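Local coordinates for protein LSM2-LSM8 complex subunit lsm8 (PDB 6PPN) that forms part of the nuclear LSM2-LSM8 ring, which binds U6 snRNA ending in a cyclic 2',3' phosphate and aids assembly of the spliceosomal U4/U6-U5 tri-snRNP, at residues Ala4-Gln9 with Val68-Glu73. Sequence-based numbering, arbitrary orientation.
Sequences ADFMEQ and VGLVNE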
loop_
_atom_site.group_PDB
_atom_site.type_symbol
_atom_site.label_atom_id
_atom_site.label_comp_id
_atom_site.label_asym_id
_atom_site.label_seq_id
_atom_site.Cartn_x
_atom_site.Cartn_y
_atom_site.Cartn_z
ATOM N N ALA H 4 -18.541 -1.857 -14.287
ATOM C CA ALA H 4 -19.312 -2.423 -15.384
ATOM C C ALA H 4 -20.033 -1.339 -16.166
ATOM O O ALA H 4 -20.261 -1.494 -17.372
ATOM C CB ALA H 4 -20.326 -3.436 -14.855
ATOM N N ASP H 5 -20.366 -0.221 -15.515
ATOM C CA ASP H 5 -20.990 0.897 -16.221
ATOM C C ASP H 5 -20.085 1.491 -17.286
ATOM O O ASP H 5 -20.583 2.123 -18.215
ATOM C CB ASP H 5 -21.344 2.024 -15.249
ATOM C CG ASP H 5 -22.387 1.634 -14.263
ATOM O OD1 ASP H 5 -22.987 0.544 -14.419
ATOM O OD2 ASP H 5 -22.652 2.456 -13.351
ATOM N N PHE H 6 -18.767 1.323 -17.162
ATOM C CA PHE H 6 -17.798 1.912 -18.082
ATOM C C PHE H 6 -17.306 0.947 -19.161
ATOM O O PHE H 6 -16.475 1.345 -19.986
ATOM C CB PHE H 6 -16.577 2.428 -17.316
ATOM C CG PHE H 6 -16.875 3.509 -16.321
ATOM C CD1 PHE H 6 -18.055 4.215 -16.363
ATOM C CD2 PHE H 6 -15.939 3.828 -15.339
ATOM C CE1 PHE H 6 -18.310 5.218 -15.444
ATOM C CE2 PHE H 6 -16.179 4.837 -14.419
ATOM C CZ PHE H 6 -17.387 5.534 -14.467
ATOM N N MET H 7 -17.770 -0.305 -19.167
ATOM C CA MET H 7 -17.226 -1.309 -20.081
ATOM C C MET H 7 -17.341 -0.886 -21.548
ATOM O O MET H 7 -18.354 -0.322 -21.980
ATOM C CB MET H 7 -17.947 -2.638 -19.882
ATOM C CG MET H 7 -17.437 -3.441 -18.711
ATOM S SD MET H 7 -15.743 -3.933 -19.017
ATOM C CE MET H 7 -16.016 -4.914 -20.487
ATOM N N GLU H 8 -16.287 -1.182 -22.319
ATOM C CA GLU H 8 -16.227 -0.943 -23.758
ATOM C C GLU H 8 -16.291 0.536 -24.106
ATOM O O GLU H 8 -16.669 0.894 -25.226
ATOM C CB GLU H 8 -17.334 -1.690 -24.523
ATOM C CG GLU H 8 -17.452 -3.160 -24.204
ATOM C CD GLU H 8 -16.192 -3.956 -24.524
ATOM O OE1 GLU H 8 -15.399 -3.541 -25.409
ATOM O OE2 GLU H 8 -15.984 -4.996 -23.851
ATOM N N GLN H 9 -15.976 1.416 -23.164
ATOM C CA GLN H 9 -15.967 2.842 -23.442
ATOM C C GLN H 9 -14.604 3.424 -23.102
ATOM O O GLN H 9 -13.811 2.813 -22.374
ATOM C CB GLN H 9 -17.066 3.565 -22.656
ATOM C CG GLN H 9 -18.457 3.022 -22.945
ATOM C CD GLN H 9 -19.421 3.311 -21.815
ATOM O OE1 GLN H 9 -19.970 4.416 -21.710
ATOM N NE2 GLN H 9 -19.595 2.328 -20.924
ATOM N N VAL H 68 -10.890 5.788 -11.882
ATOM C CA VAL H 68 -11.250 5.498 -13.274
ATOM C C VAL H 68 -12.387 6.440 -13.671
ATOM O O VAL H 68 -13.492 6.345 -13.128
ATOM C CB VAL H 68 -11.675 4.033 -13.474
ATOM C CG1 VAL H 68 -11.983 3.778 -14.943
ATOM C CG2 VAL H 68 -10.586 3.062 -12.964
ATOM N N GLY H 69 -12.126 7.356 -14.594
ATOM C CA GLY H 69 -13.122 8.318 -15.040
ATOM C C GLY H 69 -13.634 7.939 -16.418
ATOM O O GLY H 69 -12.881 7.445 -17.243
ATOM N N LEU H 70 -14.918 8.164 -16.662
ATOM C CA LEU H 70 -15.498 7.926 -17.973
ATOM C C LEU H 70 -15.310 9.200 -18.785
ATOM O O LEU H 70 -15.774 10.267 -18.371
ATOM C CB LEU H 70 -16.979 7.575 -17.834
ATOM C CG LEU H 70 -17.751 7.202 -19.091
ATOM C CD1 LEU H 70 -17.284 5.842 -19.592
ATOM C CD2 LEU H 70 -19.227 7.125 -18.769
ATOM N N VAL H 71 -14.619 9.112 -19.919
ATOM C CA VAL H 71 -14.347 10.335 -20.665
ATOM C C VAL H 71 -15.581 10.662 -21.494
ATOM O O VAL H 71 -16.111 9.820 -22.237
ATOM C CB VAL H 71 -13.063 10.236 -21.514
ATOM C CG1 VAL H 71 -12.235 9.021 -21.136
ATOM C CG2 VAL H 71 -13.336 10.271 -22.970
ATOM N N ASN H 72 -16.082 11.874 -21.309
ATOM C CA ASN H 72 -17.272 12.318 -21.999
ATOM C C ASN H 72 -16.837 12.813 -23.357
ATOM O O ASN H 72 -16.096 13.800 -23.443
ATOM C CB ASN H 72 -17.946 13.419 -21.195
ATOM C CG ASN H 72 -19.338 13.699 -21.664
ATOM O OD1 ASN H 72 -19.570 14.533 -22.538
ATOM N ND2 ASN H 72 -20.287 12.979 -21.089
ATOM N N GLU H 73 -17.287 12.135 -24.416
ATOM C CA GLU H 73 -16.708 12.396 -25.727
ATOM C C GLU H 73 -16.927 13.840 -26.154
ATOM O O GLU H 73 -16.024 14.460 -26.724
ATOM C CB GLU H 73 -17.258 11.424 -26.775
ATOM C CG GLU H 73 -17.193 9.906 -26.424
ATOM C CD GLU H 73 -15.804 9.353 -25.991
ATOM O OE1 GLU H 73 -15.716 8.121 -25.750
ATOM O OE2 GLU H 73 -14.800 10.099 -25.921
#
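Phe6, at the end of a short 3-10 segment, lays its ring against the strand that carries Val68 and Leu70. With CG anti to the carbonyl carbon (chi1 -62°), the ring receives Leu70 CB over one face in a CH-pi contact, 3.9 Å from the centroid and displaced toward the CD1-CE1 side. At its edge, Phe6 CE2 lies 3.3 Å from Val68 O, near the ring plane. Phe6 CD2 makes a separate apolar contact with Val68 CG1 at 4.0 Å. Were the ring cut back to an alanine here, Leu70 CB would probably lose its aromatic partner and a gap is likely to open beside Val68 CG1. This is the Sm fold, in which strand 65-71 pairs with strand 10-15 and, through Val68 to Leu70, with a strand of a neighbouring subunit, continuing the sheet around the seven-subunit ring; Phe6 also packs on an aromatic side chain of that subunit. At the end of the type II turn from Phe6 to Gln9, the extended Gln9 side chain reaches back toward the 3-10 segment, its NE2 donating to Asp5 O (2.9 Å) and Met7 O (3.1 Å), both close to the amide plane. These two bonds fix the amide's rotation and set Gln9 OE1 3.7 Å from Leu70 CD1, the methyl that also touches Phe6 CD1.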